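Long-range contacts in cytochrome c-554 (PDB 1FT5), which carries electrons in ammonia oxidation, accepting them directly from hydroxylamine oxidoreductase through its bound hemes: residues A[135-143]-A[151-159]; A[173-184]-A[196-206]. One frame throughout, in Å; residues are numbered along the deposited sequence.

Contact 1. Residues A[135-143]-A[151-159]; sequences SACHLNYEG and APYTPFTPE. With HEM (protoporphyrin IX containing Fe), chain F.
Cys137 O comes within 4.1 Å of Thr154 CB where helix 131-138, carrying the CXXCH heme-attachment motif, runs up against the irregular loop 151-159. This carbonyl is buried and finds no polar partner. His138 does double duty: its NE2 binds the iron of heme 4 opposite His27, while one ring face lies over methyl CMD of the neighbouring heme. Its carbonyl joins the loop through a water 2.8 Å from His138 O that also reaches Phe156 O. Asn140, centre of an inverse gamma turn, presents its backbone O to Thr154 N at 2.9 Å in a straight bond (163° at the hydrogen). Its amide ND2 is hydrogen-bonded to Lys150 O, and the same nitrogen rests 3.4 Å from the neighbouring heme's CBC. Tyr141 has CG between its backbone N and carbonyl carbon (chi1 51°), which leads the ring along the loop: Thr154 CG2 sits at its edge, Thr157 CB over a face, and Tyr141 OH is 3.7 Å from Pro158 CG. Small branched threonines fit its edge and face, the proline its phenol end. Glu142 lends mainly backbone here: its N lies over the Tyr153 ring, 3.7 Å above the plane, with Ala151 CA over the opposite face.

Contact 2. Residues A[173-184]-A[196-206]; sequences KEVKAMHEHYKL and FHDEFQASAKP. With HEM (protoporphyrin IX containing Fe), chain G.
The rings of His181 and Phe200 form an offset stack, centroids 4.3 Å apart and planes at 27°, that joins the loop 173-184 to helix 197-202 beside heme 3, whose iron is bound by His179 and His92. The phenylalanine covers one face of the imidazole and His179 O lies over the other, leaving the ring edge for polar work.

Backbone bonds set the alignment. Tyr182 and Lys205 make a single bridge of the parallel kind, with Lys205 N 2.9 Å from His181 O and Lys183 N 2.8 Å from Lys205 O. Ala204, with only a methyl, fits closely against the chain at His181 and Lys183.

Gln201 extends this pairing with both ends of its amide. A bend at chi2 (-66°) turns the group toward the loop, where NE2 donates to Tyr182 O at 3.0 Å and OE1 accepts from Leu184 N at 2.7 Å. A leucine in its place would probably leave Tyr182 O and Leu184 N without these mates and let the loop drift from the helix.

Charge fastens the far end. Lys173 stretches out so that NZ meets Glu199 OE1 at 2.8 Å, on the syn lone pair, while CE lies over the centre of the Phe196 face and NZ adds a cation-pi contact.

Both segments also hold the heme propionates. His181 ND1 donates to O1A at 2.8 Å, Tyr182 N to O2A, and His197 ND1 to O1D of the other propionate at 2.8 Å. Histidine suits these places because a flat ring can pack by its face and donate from its edge. Three N-H donors directed at the two carboxylates would be expected to favour their anionic form, and they tie the heme rim to both segments.

In the fold
Both segments of contact 1 precede those of contact 2 along the chain, with helix 168-171 between. Their centres lie about 27 Å apart and their nearest atoms about 7 Å, without touching. They share no helix or strand: contact 1 uses helix 131-138, contact 2 helix 197-202, and strand 188-189, paired with 116-117, lies in the connection between the segments of contact 2. What relates them is the heme array. His27, the second iron ligand of heme 4, makes a weak hydrogen bond through its ND1 to Ala177 O of contact 2, which ties this contact to a heme held by contact 1. Mostly loop and short helix, the protein thus wraps successive hemes, consistent with electron transport through it.

Contact 1. Residues A[135-143]-A[151-159]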
loop_
_atom_site.group_PDB
_atom_site.type_symbol
_atom_site.label_atom_id
_atom_site.label_comp_id
_atom_site.label_asym_id
_atom_site.label_seq_id
_atom_site.Cartn_x
_atom_site.Cartn_y
_atom_site.Cartn_z
ATOM N N SER A 135 2.002 9.513 2.338
ATOM C CA SER A 135 1.866 10.709 3.194
ATOM C C SER A 135 0.512 10.820 3.816
ATOM O O SER A 135 0.411 11.296 4.976
ATOM C CB SER A 135 2.119 11.956 2.370
ATOM O OG SER A 135 3.469 11.938 1.875
ATOM N N ALA A 136 -0.534 10.447 3.095
ATOM C CA ALA A 136 -1.891 10.527 3.643
ATOM C C ALA A 136 -2.098 9.691 4.915
ATOM O O ALA A 136 -3.016 9.948 5.706
ATOM C CB ALA A 136 -2.887 10.120 2.566
ATOM N N CYS A 137 -1.242 8.668 5.108
ATOM C CA CYS A 137 -1.306 7.886 6.330
ATOM C C CYS A 137 -0.164 8.340 7.299
ATOM O O CYS A 137 -0.415 8.601 8.484
ATOM C CB CYS A 137 -1.121 6.420 6.084
ATOM S SG CYS A 137 -2.494 5.807 5.076
ATOM N N HIS A 138 1.057 8.459 6.782
ATOM C CA HIS A 138 2.203 8.697 7.642
ATOM C C HIS A 138 2.449 10.134 8.080
ATOM O O HIS A 138 3.089 10.341 9.112
ATOM C CB HIS A 138 3.454 8.178 6.925
ATOM C CG HIS A 138 3.588 6.703 6.959
ATOM N ND1 HIS A 138 4.296 6.071 7.951
ATOM C CD2 HIS A 138 3.060 5.717 6.164
ATOM C CE1 HIS A 138 4.183 4.748 7.764
ATOM N NE2 HIS A 138 3.454 4.493 6.695
ATOM N N LEU A 139 1.935 11.080 7.325
ATOM C CA LEU A 139 2.196 12.504 7.644
ATOM C C LEU A 139 0.892 13.213 7.906
ATOM O O LEU A 139 0.811 14.455 7.798
ATOM C CB LEU A 139 2.938 13.160 6.457
ATOM C CG LEU A 139 4.368 12.691 6.307
ATOM C CD1 LEU A 139 5.004 13.387 5.013
ATOM C CD2 LEU A 139 5.187 13.053 7.515
ATOM N N ASN A 140 -0.132 12.452 8.320
ATOM C CA ASN A 140 -1.443 13.047 8.542
ATOM C C ASN A 140 -1.604 13.350 10.008
ATOM O O ASN A 140 -2.170 12.555 10.770
ATOM C CB ASN A 140 -2.565 12.105 8.088
ATOM C CG ASN A 140 -3.880 12.814 8.038
ATOM O OD1 ASN A 140 -3.996 13.808 7.322
ATOM N ND2 ASN A 140 -4.894 12.327 8.753
ATOM N N TYR A 141 -1.021 14.493 10.404
ATOM C CA TYR A 141 -1.126 14.952 11.799
ATOM C C TYR A 141 -1.144 16.445 11.807
ATOM O O TYR A 141 -0.781 17.087 10.834
ATOM C CB TYR A 141 -0.012 14.414 12.723
ATOM C CG TYR A 141 1.391 14.595 12.249
ATOM C CD1 TYR A 141 2.095 15.757 12.515
ATOM C CD2 TYR A 141 2.014 13.568 11.556
ATOM C CE1 TYR A 141 3.433 15.869 12.076
ATOM C CE2 TYR A 141 3.278 13.670 11.131
ATOM C CZ TYR A 141 3.984 14.784 11.374
ATOM O OH TYR A 141 5.296 14.765 10.923
ATOM N N GLU A 142 -1.536 16.996 12.963
ATOM C CA GLU A 142 -1.651 18.454 13.071
ATOM C C GLU A 142 -0.329 19.143 12.883
ATOM O O GLU A 142 0.620 18.777 13.521
ATOM C CB GLU A 142 -2.215 18.789 14.457
ATOM C CG GLU A 142 -2.527 20.272 14.578
ATOM C CD GLU A 142 -3.421 20.588 15.757
ATOM O OE1 GLU A 142 -3.786 19.631 16.483
ATOM O OE2 GLU A 142 -3.752 21.798 15.941
ATOM N N GLY A 143 -0.321 20.148 12.008
ATOM C CA GLY A 143 0.888 20.909 11.761
ATOM C C GLY A 143 1.936 20.163 10.982
ATOM O O GLY A 143 3.094 20.547 10.904
ATOM N N ALA A 151 -8.122 15.563 10.055
ATOM C CA ALA A 151 -8.549 14.525 10.969
ATOM C C ALA A 151 -9.367 13.454 10.298
ATOM O O ALA A 151 -10.031 13.706 9.280
ATOM C CB ALA A 151 -9.362 15.140 12.128
ATOM N N PRO A 152 -9.338 12.221 10.864
ATOM C CA PRO A 152 -8.591 11.793 12.062
ATOM C C PRO A 152 -7.098 11.676 11.794
ATOM O O PRO A 152 -6.661 11.250 10.734
ATOM C CB PRO A 152 -9.207 10.447 12.455
ATOM C CG PRO A 152 -9.855 9.949 11.207
ATOM C CD PRO A 152 -10.144 11.122 10.266
ATOM N N TYR A 153 -6.298 12.110 12.768
ATOM C CA TYR A 153 -4.840 12.091 12.665
ATOM C C TYR A 153 -4.215 10.834 13.212
ATOM O O TYR A 153 -4.818 10.143 14.063
ATOM C CB TYR A 153 -4.259 13.272 13.499
ATOM C CG TYR A 153 -4.706 14.599 13.002
ATOM C CD1 TYR A 153 -5.317 15.514 13.885
ATOM C CD2 TYR A 153 -4.525 14.972 11.689
ATOM C CE1 TYR A 153 -5.719 16.774 13.436
ATOM C CE2 TYR A 153 -4.932 16.252 11.216
ATOM C CZ TYR A 153 -5.517 17.134 12.112
ATOM O OH TYR A 153 -5.844 18.423 11.683
ATOM N N THR A 154 -2.999 10.537 12.739
ATOM C CA THR A 154 -2.309 9.405 13.301
ATOM C C THR A 154 -1.856 9.782 14.727
ATOM O O THR A 154 -1.380 10.925 14.968
ATOM C CB THR A 154 -1.031 9.018 12.492
ATOM O OG1 THR A 154 -0.361 7.999 13.229
ATOM C CG2 THR A 154 -0.073 10.259 12.218
ATOM N N PRO A 155 -2.085 8.876 15.684
ATOM C CA PRO A 155 -1.630 9.182 17.055
ATOM C C PRO A 155 -0.111 9.065 17.168
ATOM O O PRO A 155 0.450 9.444 18.206
ATOM C CB PRO A 155 -2.276 8.080 17.914
ATOM C CG PRO A 155 -3.401 7.460 17.086
ATOM C CD PRO A 155 -2.898 7.624 15.628
ATOM N N PHE A 156 0.534 8.451 16.163
ATOM C CA PHE A 156 1.987 8.150 16.239
ATOM C C PHE A 156 2.786 9.141 15.461
ATOM O O PHE A 156 3.136 8.956 14.295
ATOM C CB PHE A 156 2.222 6.651 15.769
ATOM C CG PHE A 156 1.502 5.696 16.675
ATOM C CD1 PHE A 156 0.182 5.296 16.381
ATOM C CD2 PHE A 156 2.073 5.320 17.876
ATOM C CE1 PHE A 156 -0.546 4.551 17.255
ATOM C CE2 PHE A 156 1.297 4.514 18.799
ATOM C CZ PHE A 156 -0.026 4.146 18.439
ATOM N N THR A 157 3.148 10.211 16.185
ATOM C CA THR A 157 3.818 11.336 15.551
ATOM C C THR A 157 5.204 11.572 16.123
ATOM O O THR A 157 5.559 10.970 17.131
ATOM C CB THR A 157 3.057 12.607 15.855
ATOM O OG1 THR A 157 3.157 12.780 17.270
ATOM C CG2 THR A 157 1.579 12.509 15.541
ATOM N N PRO A 158 5.996 12.409 15.453
ATOM C CA PRO A 158 7.363 12.696 15.973
ATOM C C PRO A 158 7.335 13.204 17.394
ATOM O O PRO A 158 8.291 12.974 18.148
ATOM C CB PRO A 158 7.930 13.707 14.967
ATOM C CG PRO A 158 7.237 13.317 13.690
ATOM C CD PRO A 158 5.794 13.002 14.133
ATOM N N GLU A 159 6.266 13.910 17.792
ATOM C CA GLU A 159 6.164 14.327 19.223
ATOM C C GLU A 159 6.158 13.142 20.165
ATOM O O GLU A 159 6.757 13.166 21.256
ATOM C CB GLU A 159 4.859 15.061 19.522
ATOM C CG GLU A 159 4.875 16.437 19.039
ATOM C CD GLU A 159 3.598 17.181 19.351
ATOM O OE1 GLU A 159 2.560 16.565 19.768
ATOM O OE2 GLU A 159 3.613 18.418 19.164
HETATM C CHA HEM F . 0.950 2.710 13.645
HETATM C CHB HEM F . -2.906 2.223 16.534
HETATM C CHC HEM F . -5.212 5.721 13.989
HETATM C CHD HEM F . -1.435 5.853 10.873
HETATM C C1A HEM F . 0.082 2.231 14.664
HETATM C C2A HEM F . 0.471 1.344 15.699
HETATM C C3A HEM F . -0.639 1.180 16.517
HETATM C C4A HEM F . -1.660 2.015 15.923
HETATM C CMA HEM F . -0.783 0.365 17.818
HETATM C CAA HEM F . 1.839 0.749 15.855
HETATM C CBA HEM F . 2.809 1.696 16.559
HETATM C CGA HEM F . 4.136 1.019 16.885
HETATM O O1A HEM F . 4.281 -0.205 16.672
HETATM O O2A HEM F . 5.056 1.739 17.316
HETATM C C1B HEM F . -3.871 3.147 16.079
HETATM C C2B HEM F . -5.094 3.477 16.785
HETATM C C3B HEM F . -5.686 4.479 16.115
HETATM C C4B HEM F . -4.883 4.766 14.954
HETATM C CMB HEM F . -5.636 2.772 18.004
HETATM C CAB HEM F . -6.998 5.213 16.435
HETATM C CBB HEM F . -6.999 5.826 17.856
HETATM C C1C HEM F . -4.394 6.011 12.860
HETATM C C2C HEM F . -4.748 6.966 11.832
HETATM C C3C HEM F . -3.699 6.977 10.924
HETATM C C4C HEM F . -2.722 6.046 11.453
HETATM C CMC HEM F . -6.042 7.762 11.736
HETATM C CAC HEM F . -3.555 7.708 9.621
HETATM C CBC HEM F . -4.043 9.153 9.506
HETATM C C1D HEM F . -0.448 5.019 11.382
HETATM C C2D HEM F . 0.870 4.949 10.854
HETATM C C3D HEM F . 1.565 4.075 11.660
HETATM C C4D HEM F . 0.637 3.611 12.655
HETATM C CMD HEM F . 1.368 5.736 9.637
HETATM C CAD HEM F . 3.029 3.707 11.508
HETATM C CBD HEM F . 3.997 4.532 12.377
HETATM C CGD HEM F . 5.438 4.128 12.141
HETATM O O1D HEM F . 5.824 3.060 12.617
HETATM O O2D HEM F . 6.150 4.869 11.521
HETATM N NA HEM F . -1.264 2.620 14.753
HETATM N NB HEM F . -3.729 3.942 14.947
HETATM N NC HEM F . -3.178 5.396 12.581
HETATM N ND HEM F . -0.616 4.206 12.453
HETATM FE FE HEM F . -2.314 3.832 13.499
HETATM O O HOH W 1 3.657 8.557 11.187
#

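Contact 2. Residues A[173-184]-A[196-206]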
loop_
_atom_site.group_PDB
_atom_site.type_symbol
_atom_site.label_atom_id
_atom_site.label_comp_id
_atom_site.label_asym_id
_atom_site.label_seq_id
_atom_site.Cartn_x
_atom_site.Cartn_y
_atom_site.Cartn_z
ATOM N N LYS A 173 12.582 2.934 0.459
ATOM C CA LYS A 173 13.674 2.008 0.134
ATOM C C LYS A 173 13.870 0.992 1.212
ATOM O O LYS A 173 14.867 0.305 1.227
ATOM C CB LYS A 173 15.006 2.774 -0.131
ATOM C CG LYS A 173 14.971 3.736 -1.254
ATOM C CD LYS A 173 16.423 4.124 -1.733
ATOM C CE LYS A 173 16.379 5.025 -2.955
ATOM N NZ LYS A 173 17.789 5.214 -3.415
ATOM N N GLU A 174 12.918 0.863 2.130
ATOM C CA GLU A 174 12.980 -0.153 3.175
ATOM C C GLU A 174 12.175 -1.336 2.678
ATOM O O GLU A 174 10.927 -1.314 2.749
ATOM C CB GLU A 174 12.338 0.436 4.448
ATOM C CG GLU A 174 12.547 -0.371 5.709
ATOM C CD GLU A 174 13.964 -0.157 6.320
ATOM O OE1 GLU A 174 14.497 1.005 6.427
ATOM O OE2 GLU A 174 14.466 -1.179 6.690
ATOM N N VAL A 175 12.855 -2.373 2.168
ATOM C CA VAL A 175 12.097 -3.530 1.614
ATOM C C VAL A 175 11.309 -4.238 2.665
ATOM O O VAL A 175 10.225 -4.771 2.382
ATOM C CB VAL A 175 12.992 -4.556 0.905
ATOM C CG1 VAL A 175 13.556 -3.927 -0.357
ATOM C CG2 VAL A 175 14.092 -5.038 1.844
ATOM N N LYS A 176 11.793 -4.245 3.898
ATOM C CA LYS A 176 11.023 -4.945 4.927
ATOM C C LYS A 176 9.762 -4.212 5.269
ATOM O O LYS A 176 8.961 -4.741 6.039
ATOM C CB LYS A 176 11.817 -5.172 6.225
ATOM C CG LYS A 176 13.013 -6.065 5.969
ATOM C CD LYS A 176 14.056 -5.279 5.215
ATOM C CE LYS A 176 14.062 -3.865 5.745
ATOM N NZ LYS A 176 14.358 -2.898 4.737
ATOM N N ALA A 177 9.588 -3.000 4.767
ATOM C CA ALA A 177 8.364 -2.283 5.021
ATOM C C ALA A 177 7.449 -2.212 3.774
ATOM O O ALA A 177 6.269 -1.916 3.929
ATOM C CB ALA A 177 8.651 -0.890 5.486
ATOM N N MET A 178 8.004 -2.503 2.589
ATOM C CA MET A 178 7.231 -2.510 1.339
ATOM C C MET A 178 6.935 -4.027 1.076
ATOM O O MET A 178 5.895 -4.576 1.399
ATOM C CB MET A 178 8.094 -1.889 0.161
ATOM C CG MET A 178 8.654 -0.464 0.390
ATOM S SD MET A 178 7.311 0.792 0.440
ATOM C CE MET A 178 7.015 0.719 2.283
ATOM N N HIS A 179 7.898 -4.649 0.397
ATOM C CA HIS A 179 7.949 -6.087 0.124
ATOM C C HIS A 179 9.244 -6.184 -0.700
ATOM O O HIS A 179 9.735 -5.208 -1.232
ATOM C CB HIS A 179 6.758 -6.674 -0.696
ATOM C CG HIS A 179 6.432 -5.948 -1.952
ATOM N ND1 HIS A 179 7.213 -5.957 -3.094
ATOM C CD2 HIS A 179 5.399 -5.120 -2.235
ATOM C CE1 HIS A 179 6.619 -5.129 -3.978
ATOM N NE2 HIS A 179 5.498 -4.592 -3.484
ATOM N N GLU A 180 9.808 -7.354 -0.713
ATOM C CA GLU A 180 10.994 -7.564 -1.523
ATOM C C GLU A 180 10.629 -7.253 -2.965
ATOM O O GLU A 180 9.455 -7.451 -3.383
ATOM C CB GLU A 180 11.391 -9.013 -1.395
ATOM C CG GLU A 180 12.662 -9.337 -2.136
ATOM C CD GLU A 180 13.827 -8.451 -1.699
ATOM O OE1 GLU A 180 14.418 -8.767 -0.651
ATOM O OE2 GLU A 180 14.138 -7.453 -2.372
ATOM N N HIS A 181 11.652 -6.858 -3.737
ATOM C CA HIS A 181 11.494 -6.514 -5.146
ATOM C C HIS A 181 12.017 -7.667 -5.985
ATOM O O HIS A 181 13.078 -8.242 -5.697
ATOM C CB HIS A 181 12.190 -5.212 -5.458
ATOM C CG HIS A 181 11.591 -4.057 -4.710
ATOM N ND1 HIS A 181 10.298 -3.630 -4.943
ATOM C CD2 HIS A 181 12.067 -3.297 -3.690
ATOM C CE1 HIS A 181 10.003 -2.656 -4.080
ATOM N NE2 HIS A 181 11.055 -2.436 -3.313
ATOM N N TYR A 182 11.182 -8.081 -6.914
ATOM C CA TYR A 182 11.501 -9.190 -7.822
ATOM C C TYR A 182 11.606 -8.662 -9.243
ATOM O O TYR A 182 11.002 -7.666 -9.654
ATOM C CB TYR A 182 10.434 -10.299 -7.695
ATOM C CG TYR A 182 10.401 -10.841 -6.309
ATOM C CD1 TYR A 182 9.535 -10.306 -5.370
ATOM C CD2 TYR A 182 11.289 -11.869 -5.896
ATOM C CE1 TYR A 182 9.526 -10.750 -4.063
ATOM C CE2 TYR A 182 11.279 -12.318 -4.584
ATOM C CZ TYR A 182 10.398 -11.755 -3.667
ATOM O OH TYR A 182 10.384 -12.163 -2.348
ATOM N N LYS A 183 12.440 -9.347 -10.023
ATOM C CA LYS A 183 12.721 -8.948 -11.407
ATOM C C LYS A 183 11.513 -9.011 -12.344
ATOM O O LYS A 183 10.809 -10.028 -12.334
ATOM C CB LYS A 183 13.791 -9.904 -11.948
ATOM C CG LYS A 183 15.143 -9.656 -11.331
ATOM C CD LYS A 183 15.898 -8.486 -11.945
ATOM C CE LYS A 183 15.309 -8.052 -13.282
ATOM N NZ LYS A 183 15.756 -6.669 -13.664
ATOM N N LEU A 184 11.305 -7.934 -13.107
ATOM C CA LEU A 184 10.224 -7.832 -14.080
ATOM C C LEU A 184 10.795 -8.151 -15.474
ATOM O O LEU A 184 11.959 -7.837 -15.761
ATOM C CB LEU A 184 9.694 -6.412 -14.145
ATOM C CG LEU A 184 8.928 -5.987 -12.841
ATOM C CD1 LEU A 184 8.749 -4.446 -12.853
ATOM C CD2 LEU A 184 7.568 -6.696 -12.762
ATOM N N PHE A 196 12.647 5.392 -8.552
ATOM C CA PHE A 196 13.618 4.386 -8.113
ATOM C C PHE A 196 13.407 3.043 -8.770
ATOM O O PHE A 196 13.967 2.043 -8.365
ATOM C CB PHE A 196 13.591 4.174 -6.583
ATOM C CG PHE A 196 13.904 5.420 -5.794
ATOM C CD1 PHE A 196 13.183 5.735 -4.662
ATOM C CD2 PHE A 196 14.932 6.281 -6.188
ATOM C CE1 PHE A 196 13.470 6.894 -3.918
ATOM C CE2 PHE A 196 15.230 7.463 -5.434
ATOM C CZ PHE A 196 14.468 7.757 -4.278
ATOM N N HIS A 197 12.542 2.985 -9.787
ATOM C CA HIS A 197 12.270 1.702 -10.447
ATOM C C HIS A 197 13.539 0.975 -11.014
ATOM O O HIS A 197 13.736 -0.203 -10.766
ATOM C CB HIS A 197 11.298 1.966 -11.636
ATOM C CG HIS A 197 10.948 0.722 -12.404
ATOM N ND1 HIS A 197 9.893 -0.095 -12.074
ATOM C CD2 HIS A 197 11.535 0.153 -13.495
ATOM C CE1 HIS A 197 9.837 -1.115 -12.919
ATOM N NE2 HIS A 197 10.828 -0.987 -13.792
ATOM N N ASP A 198 14.352 1.712 -11.755
ATOM C CA ASP A 198 15.531 1.059 -12.330
ATOM C C ASP A 198 16.471 0.614 -11.240
ATOM O O ASP A 198 17.030 -0.500 -11.295
ATOM C CB ASP A 198 16.224 2.002 -13.291
ATOM C CG ASP A 198 15.357 2.288 -14.518
ATOM O OD1 ASP A 198 14.547 1.401 -14.893
ATOM O OD2 ASP A 198 15.491 3.389 -15.064
ATOM N N GLU A 199 16.611 1.470 -10.212
ATOM C CA GLU A 199 17.450 1.055 -9.073
ATOM C C GLU A 199 16.912 -0.228 -8.414
ATOM O O GLU A 199 17.614 -1.195 -8.099
ATOM C CB GLU A 199 17.514 2.190 -8.044
ATOM C CG GLU A 199 18.068 1.726 -6.697
ATOM C CD GLU A 199 18.074 2.858 -5.622
ATOM O OE1 GLU A 199 17.851 4.020 -5.948
ATOM O OE2 GLU A 199 18.336 2.543 -4.462
ATOM N N PHE A 200 15.596 -0.275 -8.165
ATOM C CA PHE A 200 15.014 -1.433 -7.517
ATOM C C PHE A 200 15.102 -2.708 -8.393
ATOM O O PHE A 200 15.304 -3.821 -7.894
ATOM C CB PHE A 200 13.516 -1.135 -7.228
ATOM C CG PHE A 200 13.268 -0.271 -6.032
ATOM C CD1 PHE A 200 11.985 -0.121 -5.596
ATOM C CD2 PHE A 200 14.299 0.378 -5.356
ATOM C CE1 PHE A 200 11.687 0.678 -4.480
ATOM C CE2 PHE A 200 14.034 1.170 -4.275
ATOM C CZ PHE A 200 12.721 1.338 -3.811
ATOM N N GLN A 201 14.999 -2.491 -9.717
ATOM C CA GLN A 201 15.046 -3.638 -10.581
ATOM C C GLN A 201 16.478 -4.147 -10.727
ATOM O O GLN A 201 16.667 -5.355 -10.829
ATOM C CB GLN A 201 14.463 -3.277 -11.946
ATOM C CG GLN A 201 12.938 -3.292 -11.917
ATOM C CD GLN A 201 12.421 -4.704 -11.694
ATOM O OE1 GLN A 201 12.681 -5.634 -12.499
ATOM N NE2 GLN A 201 11.712 -4.914 -10.588
ATOM N N ALA A 202 17.426 -3.219 -10.680
ATOM C CA ALA A 202 18.854 -3.605 -10.834
ATOM C C ALA A 202 19.305 -4.525 -9.690
ATOM O O ALA A 202 20.123 -5.435 -9.908
ATOM C CB ALA A 202 19.741 -2.372 -10.943
ATOM N N SER A 203 18.749 -4.364 -8.480
ATOM C CA SER A 203 19.135 -5.260 -7.402
ATOM C C SER A 203 18.001 -6.201 -6.992
ATOM O O SER A 203 18.055 -6.866 -5.958
ATOM C CB SER A 203 19.657 -4.461 -6.205
ATOM O OG SER A 203 18.712 -3.542 -5.735
ATOM N N ALA A 204 16.978 -6.295 -7.838
ATOM C CA ALA A 204 15.874 -7.171 -7.538
ATOM C C ALA A 204 16.256 -8.641 -7.557
ATOM O O ALA A 204 17.189 -9.033 -8.262
ATOM C CB ALA A 204 14.748 -6.942 -8.533
ATOM N N LYS A 205 15.520 -9.442 -6.795
ATOM C CA LYS A 205 15.711 -10.889 -6.713
ATOM C C LYS A 205 15.057 -11.544 -7.925
ATOM O O LYS A 205 14.159 -10.978 -8.554
ATOM C CB LYS A 205 15.046 -11.454 -5.443
ATOM C CG LYS A 205 15.833 -11.272 -4.154
ATOM C CD LYS A 205 16.294 -9.817 -3.959
ATOM C CE LYS A 205 17.628 -9.718 -3.178
ATOM N NZ LYS A 205 18.612 -8.848 -3.914
ATOM N N PRO A 206 15.483 -12.765 -8.272
ATOM C CA PRO A 206 14.849 -13.404 -9.432
ATOM C C PRO A 206 13.488 -14.001 -9.051
ATOM O O PRO A 206 13.222 -14.248 -7.882
ATOM C CB PRO A 206 15.858 -14.489 -9.856
ATOM C CG PRO A 206 16.984 -14.445 -8.841
ATOM C CD PRO A 206 16.528 -13.614 -7.672
HETATM C CHA HEM G . 6.646 -2.705 -6.735
HETATM C CHB HEM G . 3.087 -6.019 -6.355
HETATM C CHC HEM G . 1.918 -4.138 -1.990
HETATM C CHD HEM G . 5.039 -0.499 -2.738
HETATM C C1A HEM G . 5.790 -3.791 -6.966
HETATM C C2A HEM G . 5.867 -4.637 -8.114
HETATM C C3A HEM G . 4.870 -5.535 -8.029
HETATM C C4A HEM G . 4.164 -5.281 -6.816
HETATM C CMA HEM G . 4.510 -6.658 -9.021
HETATM C CAA HEM G . 6.922 -4.524 -9.274
HETATM C CBA HEM G . 8.081 -5.588 -9.083
HETATM C CGA HEM G . 8.762 -5.507 -7.692
HETATM O O1A HEM G . 9.254 -4.447 -7.371
HETATM O O2A HEM G . 8.750 -6.509 -6.981
HETATM C C1B HEM G . 2.429 -5.773 -5.113
HETATM C C2B HEM G . 1.374 -6.599 -4.602
HETATM C C3B HEM G . 1.063 -6.108 -3.344
HETATM C C4B HEM G . 1.963 -4.978 -3.150
HETATM C CMB HEM G . 0.761 -7.795 -5.335
HETATM C CAB HEM G . 0.066 -6.553 -2.319
HETATM C CBB HEM G . 0.340 -8.000 -1.840
HETATM C C1C HEM G . 2.681 -2.980 -1.868
HETATM C C2C HEM G . 2.524 -2.086 -0.774
HETATM C C3C HEM G . 3.313 -1.059 -0.998
HETATM C C4C HEM G . 4.048 -1.305 -2.203
HETATM C CMC HEM G . 1.575 -2.269 0.429
HETATM C CAC HEM G . 3.429 0.232 -0.131
HETATM C CBC HEM G . 3.649 0.098 1.356
HETATM C C1D HEM G . 5.790 -0.802 -3.887
HETATM C C2D HEM G . 6.846 0.036 -4.409
HETATM C C3D HEM G . 7.330 -0.630 -5.521
HETATM C C4D HEM G . 6.533 -1.826 -5.648
HETATM C CMD HEM G . 7.265 1.396 -3.881
HETATM C CAD HEM G . 8.354 -0.129 -6.530
HETATM C CBD HEM G . 7.683 0.354 -7.779
HETATM C CGD HEM G . 8.562 0.353 -9.046
HETATM O O1D HEM G . 8.006 0.701 -10.094
HETATM O O2D HEM G . 9.737 0.008 -8.938
HETATM N NA HEM G . 4.749 -4.196 -6.171
HETATM N NB HEM G . 2.794 -4.754 -4.223
HETATM N NC HEM G . 3.614 -2.515 -2.731
HETATM N ND HEM G . 5.581 -1.969 -4.646
HETATM FE FE HEM G . 4.209 -3.378 -4.434
#